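Side-chain contacts in prephenate dehydrogenase (Corynebacterium glutamicum ATCC 13032, PDB 3KTD), which probably catalyses the NAD(P)+-dependent oxidative decarboxylation of prephenate, a step toward tyrosine, working as a dimer with a Rossmann-type nucleotide-binding domain: residues S42-A47 against V54-E59; V100-T105 against R242-S247; H264-G269 against E278-N283; L315-G320 against K326-A331. All coordinates share one frame; numbering follows the deposited sequence.

In the fold
Contacts 1 and 4 each join a helix to a strand of a beta-alpha-beta unit, contact 1 at one edge of the large Rossmann-type sheet and contact 4 in the small two-stranded sheet near the C-terminus; their centres lie about 39 Å apart. Contact 2 is the most central: it bridges the nucleotide-binding domain and the helical region, with centres about 27 Å from contact 1 and 26 Å from contact 4, and may border the cleft where the substrate is expected. Contact 3 lies far out in the dimerization domain, about 54 Å between centres from contact 1. Contacts 2 and 3, about 31 Å apart, both touch the second subunit.

Contact 1: residues S42-A47 against V54-E59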
loop_
_atom_site.group_PDB
_atom_site.type_symbol
_atom_site.label_atom_id
_atom_site.label_comp_id
_atom_site.label_asym_id
_atom_site.label_seq_id
_atom_site.Cartn_x
_atom_site.Cartn_y
_atom_site.Cartn_z
ATOM N N SER A 42 -8.883 -13.651 32.880
ATOM C CA SER A 42 -10.125 -13.199 32.220
ATOM C C SER A 42 -10.351 -13.898 30.876
ATOM O O SER A 42 -11.416 -14.466 30.627
ATOM C CB SER A 42 -10.085 -11.683 31.952
ATOM O OG SER A 42 -9.951 -10.926 33.141
ATOM N N GLY A 43 -9.341 -13.827 30.010
ATOM C CA GLY A 43 -9.390 -14.434 28.680
ATOM C C GLY A 43 -9.655 -15.931 28.688
ATOM O O GLY A 43 -10.421 -16.430 27.865
ATOM N N ALA A 44 -9.015 -16.647 29.613
ATOM C CA ALA A 44 -9.229 -18.087 29.752
ATOM C C ALA A 44 -10.699 -18.343 30.057
ATOM O O ALA A 44 -11.374 -19.073 29.333
ATOM C CB ALA A 44 -8.343 -18.664 30.857
ATOM N N LYS A 45 -11.180 -17.701 31.117
ATOM C CA LYS A 45 -12.570 -17.797 31.575
ATOM C C LYS A 45 -13.555 -17.532 30.440
ATOM O O LYS A 45 -14.554 -18.249 30.298
ATOM C CB LYS A 45 -12.791 -16.780 32.702
ATOM C CG LYS A 45 -14.160 -16.784 33.390
ATOM C CD LYS A 45 -14.378 -18.023 34.265
ATOM C CE LYS A 45 -15.369 -17.728 35.397
ATOM N NZ LYS A 45 -16.556 -16.968 34.913
ATOM N N SER A 46 -13.260 -16.499 29.644
ATOM C CA SER A 46 -14.112 -16.095 28.521
ATOM C C SER A 46 -14.219 -17.200 27.475
ATOM O O SER A 46 -15.322 -17.533 27.035
ATOM C CB SER A 46 -13.575 -14.818 27.847
ATOM O OG SER A 46 -13.536 -13.721 28.738
ATOM N N ALA A 47 -13.068 -17.744 27.076
ATOM C CA ALA A 47 -13.009 -18.827 26.097
ATOM C C ALA A 47 -13.635 -20.122 26.638
ATOM O O ALA A 47 -14.337 -20.812 25.906
ATOM C CB ALA A 47 -11.581 -19.069 25.657
ATOM N N VAL A 54 -9.656 -24.132 27.609
ATOM C CA VAL A 54 -8.556 -23.203 27.863
ATOM C C VAL A 54 -8.231 -23.094 29.351
ATOM O O VAL A 54 -9.107 -23.235 30.196
ATOM C CB VAL A 54 -8.905 -21.798 27.300
ATOM C CG1 VAL A 54 -7.802 -20.810 27.578
ATOM C CG2 VAL A 54 -9.181 -21.873 25.801
ATOM N N SER A 55 -6.961 -22.846 29.657
ATOM C CA SER A 55 -6.483 -22.704 31.034
ATOM C C SER A 55 -5.547 -21.502 31.153
ATOM O O SER A 55 -5.040 -20.997 30.153
ATOM C CB SER A 55 -5.753 -23.981 31.471
ATOM O OG SER A 55 -5.188 -23.850 32.768
ATOM N N ALA A 56 -5.349 -21.022 32.373
ATOM C CA ALA A 56 -4.411 -19.930 32.622
ATOM C C ALA A 56 -3.266 -20.447 33.488
ATOM O O ALA A 56 -2.472 -19.672 34.018
ATOM C CB ALA A 56 -5.120 -18.745 33.278
ATOM N N ASP A 57 -3.179 -21.772 33.579
ATOM C CA ASP A 57 -2.188 -22.470 34.381
ATOM C C ASP A 57 -1.172 -23.118 33.423
ATOM O O ASP A 57 -1.392 -24.227 32.920
ATOM C CB ASP A 57 -2.913 -23.517 35.232
ATOM C CG ASP A 57 -2.009 -24.204 36.232
ATOM O OD1 ASP A 57 -0.772 -24.115 36.095
ATOM O OD2 ASP A 57 -2.541 -24.860 37.159
ATOM N N LEU A 58 -0.063 -22.426 33.170
ATOM C CA LEU A 58 0.948 -22.917 32.228
ATOM C C LEU A 58 1.559 -24.254 32.632
ATOM O O LEU A 58 1.758 -25.132 31.790
ATOM C CB LEU A 58 2.060 -21.889 32.036
ATOM C CG LEU A 58 3.138 -22.303 31.030
ATOM C CD1 LEU A 58 2.580 -22.461 29.617
ATOM C CD2 LEU A 58 4.239 -21.300 31.055
ATOM N N GLU A 59 1.870 -24.410 33.915
ATOM C CA GLU A 59 2.437 -25.670 34.404
ATOM C C GLU A 59 1.469 -26.833 34.165
ATOM O O GLU A 59 1.883 -27.911 33.732
ATOM C CB GLU A 59 2.793 -25.592 35.895
ATOM C CG GLU A 59 3.731 -26.732 36.340
ATOM C CD GLU A 59 3.695 -27.026 37.837
ATOM O OE1 GLU A 59 2.794 -26.515 38.542
ATOM O OE2 GLU A 59 4.568 -27.797 38.304
#
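Val54, at the start of the edge strand 54-55, lays its two methyl groups against two alanines one turn apart on helix 41-49. Its CB stands 4.2 Å from Ala47 CB, and from there the branches part. CG1 lies anti to the backbone N (chi1 179°), which turns this methyl to Ala44: Val54 CG1 is 3.8 Å from Ala44 CA and 4.0 Å from Ala44 CB. CG2, on the backbone N side, goes to the next turn, where Val54 CG2 rests 3.7 Å from Ala47 CB. The valine therefore straddles the i and i+3 positions of the helix with one methyl for each.

Ala44 CB is also met by the residues that follow Val54. It sits 4.0 Å from the carbonyl carbon of Ser55, and Ala56 comes in methyl to methyl, its CB also 4.0 Å from Ala44 CB. Between Val54 and Ala56, which both point to the helix, Ser55 turns its side chain away and uses it locally: Asp57 N donates to Ser55 OG over 3.0 Å, closing an ST turn where the strand ends, and Asp57 then caps helix 58-67 through Ala60 N. Backbone bonds from Ser55 to Gly36 and Asn38 tie the strand to its parallel neighbour 34-37, completing a beta-alpha-beta unit of the Rossmann-type domain. Leu16 and Trp134 add to the apolar surroundings.

The direct contact is thus apolar, made mostly by methyls, with no polar bond between the two segments; the ST turn, the Asp57 cap and the Ser55 backbone bonds fix the strand end independently of the helix.

Contact 2: residues V100-T105 against R242-S247; sequences VVSVKT and RAMCES
Val103 spreads its two methyls over the CB of Ser247, laying the loop that follows strand 97-99 of the Rossmann-type domain against the last turn of helix 238-247. Val103 CG2, lying anti to the carbonyl carbon, comes within 3.6 Å of Ser247 CB and also faces the carbonyl oxygen of Met244. The other branch, anti to the backbone N (chi1 -176°), runs alongside the helix end, with Val103 CG1 3.9 Å from Ser247 O. One residue earlier, Ser102 OG approaches the aliphatic part of Met244, a selenomethionine here, at 3.8 Å from its CG. Met244 extends beyond CG to lie on His199 and His202 of helix 187-214.

The loop is pinned from behind. Lys104 NZ donates to Val101 O and Val103 O and pairs with Asp99, while Asp191 of helix 187-214 accepts from Lys104 N. On the far side of the helix, Arg242 and Glu246 bind Glu278 and Ile277 of the second subunit. These two also form a salt bridge with each other: Arg242 NE meets Glu246 OE2 at 3.2 Å, the oxygen only 7° out of the guanidinium plane and approached on its syn side.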
loop_
_atom_site.group_PDB
_atom_site.type_symbol
_atom_site.label_atom_id
_atom_site.label_comp_id
_atom_site.label_asym_id
_atom_site.label_seq_id
_atom_site.Cartn_x
_atom_site.Cartn_y
_atom_site.Cartn_z
ATOM N N VAL A 100 5.088 -19.601 15.509
ATOM C CA VAL A 100 4.356 -18.846 14.483
ATOM C C VAL A 100 5.010 -17.506 14.093
ATOM O O VAL A 100 4.413 -16.696 13.386
ATOM C CB VAL A 100 2.948 -18.568 14.972
ATOM C CG1 VAL A 100 2.250 -19.883 15.315
ATOM C CG2 VAL A 100 3.001 -17.632 16.168
ATOM N N VAL A 101 6.257 -17.307 14.505
ATOM C CA VAL A 101 6.903 -16.004 14.396
ATOM C C VAL A 101 7.368 -15.624 12.989
ATOM O O VAL A 101 7.870 -16.440 12.230
ATOM C CB VAL A 101 8.071 -15.917 15.399
ATOM C CG1 VAL A 101 8.825 -14.609 15.269
ATOM C CG2 VAL A 101 7.534 -16.088 16.827
ATOM N N SER A 102 7.183 -14.345 12.685
ATOM C CA SER A 102 7.569 -13.687 11.428
ATOM C C SER A 102 8.998 -13.934 10.957
ATOM O O SER A 102 9.244 -13.927 9.759
ATOM C CB SER A 102 7.333 -12.171 11.577
ATOM O OG SER A 102 7.604 -11.714 12.909
ATOM N N VAL A 103 9.930 -14.119 11.893
ATOM C CA VAL A 103 11.337 -14.409 11.585
ATOM C C VAL A 103 11.634 -15.824 12.068
ATOM O O VAL A 103 11.122 -16.240 13.101
ATOM C CB VAL A 103 12.288 -13.410 12.276
ATOM C CG1 VAL A 103 13.730 -13.669 11.876
ATOM C CG2 VAL A 103 11.908 -11.997 11.914
ATOM N N LYS A 104 12.463 -16.555 11.325
ATOM C CA LYS A 104 12.687 -17.986 11.581
ATOM C C LYS A 104 14.105 -18.353 12.017
ATOM O O LYS A 104 14.280 -19.241 12.854
ATOM C CB LYS A 104 12.301 -18.782 10.334
ATOM C CG LYS A 104 10.807 -18.961 10.177
ATOM C CD LYS A 104 10.328 -20.139 10.993
ATOM C CE LYS A 104 9.083 -19.821 11.756
ATOM N NZ LYS A 104 9.348 -18.836 12.830
ATOM N N THR A 105 15.118 -17.698 11.460
ATOM C CA THR A 105 16.491 -18.017 11.837
ATOM C C THR A 105 16.713 -17.774 13.326
ATOM O O THR A 105 17.334 -18.598 14.007
ATOM C CB THR A 105 17.530 -17.212 11.038
ATOM O OG1 THR A 105 17.439 -17.555 9.652
ATOM C CG2 THR A 105 18.952 -17.506 11.528
ATOM N N ARG A 242 9.655 -3.252 15.246
ATOM C CA ARG A 242 11.038 -3.399 15.720
ATOM C C ARG A 242 11.443 -4.857 15.891
ATOM O O ARG A 242 12.574 -5.221 15.563
ATOM C CB ARG A 242 11.242 -2.682 17.056
ATOM C CG ARG A 242 11.221 -1.152 16.983
ATOM C CD ARG A 242 11.429 -0.546 18.364
ATOM N NE ARG A 242 12.739 -0.912 18.904
ATOM C CZ ARG A 242 13.085 -0.836 20.188
ATOM N NH1 ARG A 242 12.220 -0.400 21.105
ATOM N NH2 ARG A 242 14.308 -1.200 20.561
ATOM N N ALA A 243 10.528 -5.673 16.424
ATOM C CA ALA A 243 10.769 -7.110 16.643
ATOM C C ALA A 243 11.126 -7.786 15.327
ATOM O O ALA A 243 12.222 -8.358 15.193
ATOM C CB ALA A 243 9.540 -7.777 17.262
HETATM N N MSE A 244 10.196 -7.696 14.368
HETATM C CA MSE A 244 10.400 -8.178 13.004
HETATM C C MSE A 244 11.781 -7.788 12.482
HETATM O O MSE A 244 12.663 -8.634 12.284
HETATM C CB MSE A 244 9.385 -7.530 12.044
HETATM C CG MSE A 244 7.937 -8.000 12.081
HETATM SE SE MSE A 244 6.992 -6.922 10.745
HETATM C CE MSE A 244 5.115 -7.386 11.141
ATOM N N CYS A 245 11.966 -6.486 12.292
ATOM C CA CYS A 245 13.150 -5.965 11.621
ATOM C C CYS A 245 14.444 -6.247 12.336
ATOM O O CYS A 245 15.435 -6.590 11.692
ATOM C CB CYS A 245 13.001 -4.466 11.405
ATOM S SG CYS A 245 11.531 -4.093 10.448
ATOM N N GLU A 246 14.442 -6.103 13.659
ATOM C CA GLU A 246 15.661 -6.319 14.445
ATOM C C GLU A 246 16.043 -7.798 14.470
ATOM O O GLU A 246 17.218 -8.139 14.307
ATOM C CB GLU A 246 15.516 -5.731 15.850
ATOM C CG GLU A 246 15.466 -4.202 15.843
ATOM C CD GLU A 246 14.912 -3.587 17.114
ATOM O OE1 GLU A 246 14.235 -4.288 17.891
ATOM O OE2 GLU A 246 15.136 -2.380 17.327
ATOM N N SER A 247 15.045 -8.671 14.637
ATOM C CA SER A 247 15.258 -10.129 14.559
ATOM C C SER A 247 15.904 -10.543 13.238
ATOM O O SER A 247 16.707 -11.468 13.205
ATOM C CB SER A 247 13.927 -10.880 14.667
ATOM O OG SER A 247 13.220 -10.566 15.855
#

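Contact 3: residues H264-G269 against E278-N283; sequences HEAREG and EQLADN
In the helical hairpin formed by helices 249-270 and 278-293 of the dimerization domain, Ala266 and Leu280 form the apolar floor, and Glu265 and Gln279 face each other at the outer rim. Leu280 points its side chain at the first helix, with CG anti to the backbone N (chi1 -178°). This brings one of its two methyls, CD2, to 3.9 Å from Ala266 CB. The same two residues mark where the backbones of the segments are nearest, 6.5 Å from Ala266 CA to Leu280 CA.

Above them the longer side chains cross at about a right angle. Gln279 reaches out with an extended chain, whereas Glu265 is bent at its second torsion (90°). Their ends come only loosely together, Glu265 OE2 lying 4.2 Å from Gln279 NE2, too far for a hydrogen bond, although carboxylate and amide planes are just 29° apart. At the rim the pairing is at most a weak electrostatic one, probably shared with solvent.

The turn is tied off by a backbone bond between Gly269 and Asn276, and Thr271 OG1 bonds to the carbonyls of Arg267 and Glu268. Leu280 continues onto Ile203 of the second subunit, and Arg267 pairs with Asp257 of that chain. Close alanine-leucine packing within a hairpin that also packs on the second subunit fits the all-helical, intertwined dimerization domain of prephenate dehydrogenases.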
loop_
_atom_site.group_PDB
_atom_site.type_symbol
_atom_site.label_atom_id
_atom_site.label_comp_id
_atom_site.label_asym_id
_atom_site.label_seq_id
_atom_site.Cartn_x
_atom_site.Cartn_y
_atom_site.Cartn_z
ATOM N N HIS A 264 18.679 5.361 -5.585
ATOM C CA HIS A 264 19.777 6.219 -6.021
ATOM C C HIS A 264 19.739 6.364 -7.540
ATOM O O HIS A 264 19.823 7.474 -8.057
ATOM C CB HIS A 264 21.125 5.650 -5.590
ATOM C CG HIS A 264 22.292 6.476 -6.031
ATOM N ND1 HIS A 264 22.681 7.624 -5.374
ATOM C CD2 HIS A 264 23.153 6.323 -7.064
ATOM C CE1 HIS A 264 23.736 8.139 -5.982
ATOM N NE2 HIS A 264 24.042 7.370 -7.011
ATOM N N GLU A 265 19.598 5.238 -8.239
ATOM C CA GLU A 265 19.459 5.223 -9.704
ATOM C C GLU A 265 18.272 6.094 -10.126
ATOM O O GLU A 265 18.346 6.837 -11.104
ATOM C CB GLU A 265 19.248 3.787 -10.212
ATOM C CG GLU A 265 19.344 3.606 -11.743
ATOM C CD GLU A 265 20.759 3.292 -12.245
ATOM O OE1 GLU A 265 21.713 3.271 -11.429
ATOM O OE2 GLU A 265 20.915 3.054 -13.469
ATOM N N ALA A 266 17.176 5.984 -9.379
ATOM C CA ALA A 266 15.987 6.792 -9.610
ATOM C C ALA A 266 16.298 8.278 -9.481
ATOM O O ALA A 266 15.856 9.079 -10.291
ATOM C CB ALA A 266 14.902 6.398 -8.632
ATOM N N ARG A 267 17.073 8.628 -8.462
ATOM C CA ARG A 267 17.477 10.005 -8.227
ATOM C C ARG A 267 18.410 10.522 -9.329
ATOM O O ARG A 267 18.220 11.628 -9.834
ATOM C CB ARG A 267 18.161 10.130 -6.871
ATOM C CG ARG A 267 18.347 11.559 -6.422
ATOM C CD ARG A 267 19.150 11.631 -5.155
ATOM N NE ARG A 267 19.149 13.000 -4.670
ATOM C CZ ARG A 267 19.943 13.967 -5.120
ATOM N NH1 ARG A 267 20.844 13.738 -6.065
ATOM N NH2 ARG A 267 19.824 15.182 -4.617
ATOM N N GLU A 268 19.418 9.733 -9.694
ATOM C CA GLU A 268 20.286 10.092 -10.821
ATOM C C GLU A 268 19.405 10.484 -11.992
ATOM O O GLU A 268 19.623 11.516 -12.630
ATOM C CB GLU A 268 21.194 8.926 -11.255
ATOM C CG GLU A 268 22.272 8.502 -10.249
ATOM C CD GLU A 268 23.284 7.512 -10.840
ATOM O OE1 GLU A 268 23.862 7.825 -11.902
ATOM O OE2 GLU A 268 23.520 6.435 -10.234
ATOM N N GLY A 269 18.392 9.665 -12.250
ATOM C CA GLY A 269 17.480 9.880 -13.361
ATOM C C GLY A 269 16.654 11.153 -13.308
ATOM O O GLY A 269 16.492 11.829 -14.323
ATOM N N GLU A 278 12.465 5.814 -16.669
ATOM C CA GLU A 278 11.953 4.661 -17.431
ATOM C C GLU A 278 12.236 3.366 -16.709
ATOM O O GLU A 278 11.325 2.598 -16.437
ATOM C CB GLU A 278 12.587 4.529 -18.824
ATOM C CG GLU A 278 11.787 5.132 -19.947
ATOM C CD GLU A 278 12.116 4.547 -21.320
ATOM O OE1 GLU A 278 12.389 3.324 -21.397
ATOM O OE2 GLU A 278 12.076 5.312 -22.321
ATOM N N GLN A 279 13.512 3.126 -16.430
ATOM C CA GLN A 279 13.943 1.890 -15.785
ATOM C C GLN A 279 13.121 1.584 -14.524
ATOM O O GLN A 279 12.550 0.506 -14.409
ATOM C CB GLN A 279 15.453 1.923 -15.491
ATOM C CG GLN A 279 15.947 0.753 -14.639
ATOM C CD GLN A 279 17.456 0.522 -14.739
ATOM O OE1 GLN A 279 18.065 0.778 -15.782
ATOM N NE2 GLN A 279 18.056 0.012 -13.660
ATOM N N LEU A 280 13.030 2.535 -13.603
ATOM C CA LEU A 280 12.258 2.316 -12.383
ATOM C C LEU A 280 10.792 1.998 -12.695
ATOM O O LEU A 280 10.204 1.098 -12.088
ATOM C CB LEU A 280 12.320 3.549 -11.485
ATOM C CG LEU A 280 11.579 3.421 -10.160
ATOM C CD1 LEU A 280 12.313 2.462 -9.249
ATOM C CD2 LEU A 280 11.421 4.780 -9.514
ATOM N N ALA A 281 10.221 2.750 -13.639
ATOM C CA ALA A 281 8.818 2.622 -14.005
ATOM C C ALA A 281 8.479 1.343 -14.767
ATOM O O ALA A 281 7.495 0.694 -14.430
ATOM C CB ALA A 281 8.374 3.832 -14.805
ATOM N N ASP A 282 9.251 0.988 -15.798
ATOM C CA ASP A 282 9.003 -0.218 -16.572
ATOM C C ASP A 282 9.242 -1.439 -15.666
ATOM O O ASP A 282 8.445 -2.359 -15.628
ATOM C CB ASP A 282 9.912 -0.249 -17.811
ATOM C CG ASP A 282 9.715 0.972 -18.739
ATOM O OD1 ASP A 282 8.707 1.700 -18.609
ATOM O OD2 ASP A 282 10.576 1.198 -19.615
ATOM N N ASN A 283 10.350 -1.422 -14.919
ATOM C CA ASN A 283 10.691 -2.523 -13.991
ATOM C C ASN A 283 9.682 -2.726 -12.864
ATOM O O ASN A 283 9.329 -3.858 -12.521
ATOM C CB ASN A 283 12.050 -2.299 -13.317
ATOM C CG ASN A 283 13.219 -2.577 -14.225
ATOM O OD1 ASN A 283 13.069 -2.743 -15.436
ATOM N ND2 ASN A 283 14.402 -2.631 -13.637
#

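Contact 4: residues L315-G320 against K326-A331; sequences LRLHPG and KQLIHA
Leu315 and Leu317, alternate residues of strand 314-317, both lean on helix 324-334, Leu315 through CD2 and Leu317 through both CD1 and CD2. Leu315 CD2 reaches into the angle between Gln327 and His330, coming 3.7 Å from His330 ND1 at an oblique approach to the ring, and it also lies 4.2 Å from Ala331 CB. Gln327 is bent at its second torsion (-60°), which carries OE1 over Leu315. Leu317 divides its methyls: CD2 lies 3.4 Å from Gln327 CB, while CD1 meets Leu328 CD2, the two leucines crossing at about a right angle. Leu328 starts away from the strand, and only its end swings back to make this contact.

Behind this first layer, His330 ND1 gives Gln327 OE1, at the ring edge and in its plane, a weak hydrogen bond of 3.5 Å. Leu317 and Leu328 share Trp168 of helix 162-177 as a further neighbour, and Ala331 packs on Ile338 and Pro184. Backbone bonds from Leu315 to Arg337 and Glu339, and from Leu317 to Phe341, hold the strand beside strand 337-340. Strand and helix segments run nearly antiparallel, 157° between their directions and 9.2 Å between axes, as expected of the connecting helix in a beta-alpha-beta crossover between parallel strands.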
loop_
_atom_site.group_PDB
_atom_site.type_symbol
_atom_site.label_atom_id
_atom_site.label_comp_id
_atom_site.label_asym_id
_atom_site.label_seq_id
_atom_site.Cartn_x
_atom_site.Cartn_y
_atom_site.Cartn_z
ATOM N N LEU A 315 2.819 -29.013 -5.463
ATOM C CA LEU A 315 3.519 -30.292 -5.464
ATOM C C LEU A 315 2.934 -31.202 -4.401
ATOM O O LEU A 315 2.644 -30.762 -3.287
ATOM C CB LEU A 315 5.013 -30.112 -5.189
ATOM C CG LEU A 315 5.928 -29.969 -6.404
ATOM C CD1 LEU A 315 5.371 -28.971 -7.423
ATOM C CD2 LEU A 315 7.332 -29.580 -5.943
ATOM N N ARG A 316 2.782 -32.476 -4.756
ATOM C CA ARG A 316 2.267 -33.502 -3.851
ATOM C C ARG A 316 3.424 -34.342 -3.319
ATOM O O ARG A 316 4.048 -35.091 -4.065
ATOM C CB ARG A 316 1.237 -34.384 -4.578
ATOM C CG ARG A 316 -0.132 -33.712 -4.743
ATOM C CD ARG A 316 -0.935 -34.231 -5.937
ATOM N NE ARG A 316 -1.172 -35.675 -5.910
ATOM C CZ ARG A 316 -1.999 -36.327 -6.734
ATOM N NH1 ARG A 316 -2.705 -35.672 -7.655
ATOM N NH2 ARG A 316 -2.139 -37.649 -6.621
ATOM N N LEU A 317 3.721 -34.199 -2.032
ATOM C CA LEU A 317 4.787 -34.978 -1.410
ATOM C C LEU A 317 4.239 -36.313 -0.953
ATOM O O LEU A 317 3.056 -36.434 -0.663
ATOM C CB LEU A 317 5.374 -34.252 -0.202
ATOM C CG LEU A 317 5.773 -32.793 -0.403
ATOM C CD1 LEU A 317 6.483 -32.284 0.838
ATOM C CD2 LEU A 317 6.645 -32.629 -1.633
ATOM N N HIS A 318 5.112 -37.310 -0.887
ATOM C CA HIS A 318 4.749 -38.624 -0.384
ATOM C C HIS A 318 5.789 -39.025 0.650
ATOM O O HIS A 318 6.659 -39.849 0.365
ATOM C CB HIS A 318 4.704 -39.652 -1.521
ATOM C CG HIS A 318 3.715 -39.328 -2.596
ATOM N ND1 HIS A 318 4.039 -38.569 -3.703
ATOM C CD2 HIS A 318 2.410 -39.664 -2.740
ATOM C CE1 HIS A 318 2.977 -38.451 -4.480
ATOM N NE2 HIS A 318 1.975 -39.104 -3.918
ATOM N N PRO A 319 5.724 -38.433 1.853
ATOM C CA PRO A 319 6.657 -38.809 2.912
ATOM C C PRO A 319 6.816 -40.323 2.983
ATOM O O PRO A 319 5.829 -41.042 2.874
ATOM C CB PRO A 319 5.985 -38.279 4.178
ATOM C CG PRO A 319 5.191 -37.129 3.722
ATOM C CD PRO A 319 4.767 -37.410 2.304
ATOM N N GLY A 320 8.047 -40.794 3.144
ATOM C CA GLY A 320 8.330 -42.229 3.158
ATOM C C GLY A 320 9.018 -42.654 1.874
ATOM O O GLY A 320 10.084 -43.265 1.920
ATOM N N LYS A 326 13.767 -34.090 -1.494
ATOM C CA LYS A 326 14.201 -33.168 -2.548
ATOM C C LYS A 326 13.026 -32.363 -3.114
ATOM O O LYS A 326 13.217 -31.247 -3.601
ATOM C CB LYS A 326 14.974 -33.894 -3.657
ATOM C CG LYS A 326 16.417 -34.247 -3.284
ATOM N N GLN A 327 11.814 -32.912 -3.023
ATOM C CA GLN A 327 10.619 -32.183 -3.453
ATOM C C GLN A 327 10.330 -30.962 -2.570
ATOM O O GLN A 327 9.697 -30.010 -3.020
ATOM C CB GLN A 327 9.391 -33.112 -3.533
ATOM C CG GLN A 327 9.446 -34.111 -4.687
ATOM C CD GLN A 327 9.526 -33.414 -6.046
ATOM O OE1 GLN A 327 8.757 -32.495 -6.335
ATOM N NE2 GLN A 327 10.471 -33.842 -6.877
ATOM N N LEU A 328 10.792 -30.990 -1.323
ATOM C CA LEU A 328 10.655 -29.839 -0.425
ATOM C C LEU A 328 11.512 -28.659 -0.891
ATOM O O LEU A 328 11.071 -27.515 -0.821
ATOM C CB LEU A 328 11.022 -30.221 1.004
ATOM C CG LEU A 328 9.999 -31.114 1.697
ATOM C CD1 LEU A 328 10.565 -31.742 2.965
ATOM C CD2 LEU A 328 8.745 -30.290 1.991
ATOM N N ILE A 329 12.729 -28.942 -1.362
ATOM C CA ILE A 329 13.615 -27.902 -1.919
ATOM C C ILE A 329 13.043 -27.384 -3.247
ATOM O O ILE A 329 13.095 -26.187 -3.541
ATOM C CB ILE A 329 15.066 -28.426 -2.148
ATOM C CG1 ILE A 329 15.744 -28.752 -0.817
ATOM C CG2 ILE A 329 15.904 -27.400 -2.872
ATOM C CD1 ILE A 329 17.195 -29.148 -0.956
ATOM N N HIS A 330 12.495 -28.303 -4.036
ATOM C CA HIS A 330 11.878 -27.971 -5.310
ATOM C C HIS A 330 10.681 -27.050 -5.060
ATOM O O HIS A 330 10.453 -26.111 -5.812
ATOM C CB HIS A 330 11.483 -29.264 -6.047
ATOM C CG HIS A 330 11.119 -29.072 -7.491
ATOM N ND1 HIS A 330 10.260 -29.924 -8.159
ATOM C CD2 HIS A 330 11.491 -28.131 -8.394
ATOM C CE1 HIS A 330 10.126 -29.519 -9.410
ATOM N NE2 HIS A 330 10.858 -28.429 -9.577
ATOM N N ALA A 331 9.943 -27.297 -3.981
ATOM C CA ALA A 331 8.801 -26.457 -3.621
ATOM C C ALA A 331 9.261 -25.086 -3.130
ATOM O O ALA A 331 8.616 -24.071 -3.407
ATOM C CB ALA A 331 7.965 -27.135 -2.561
#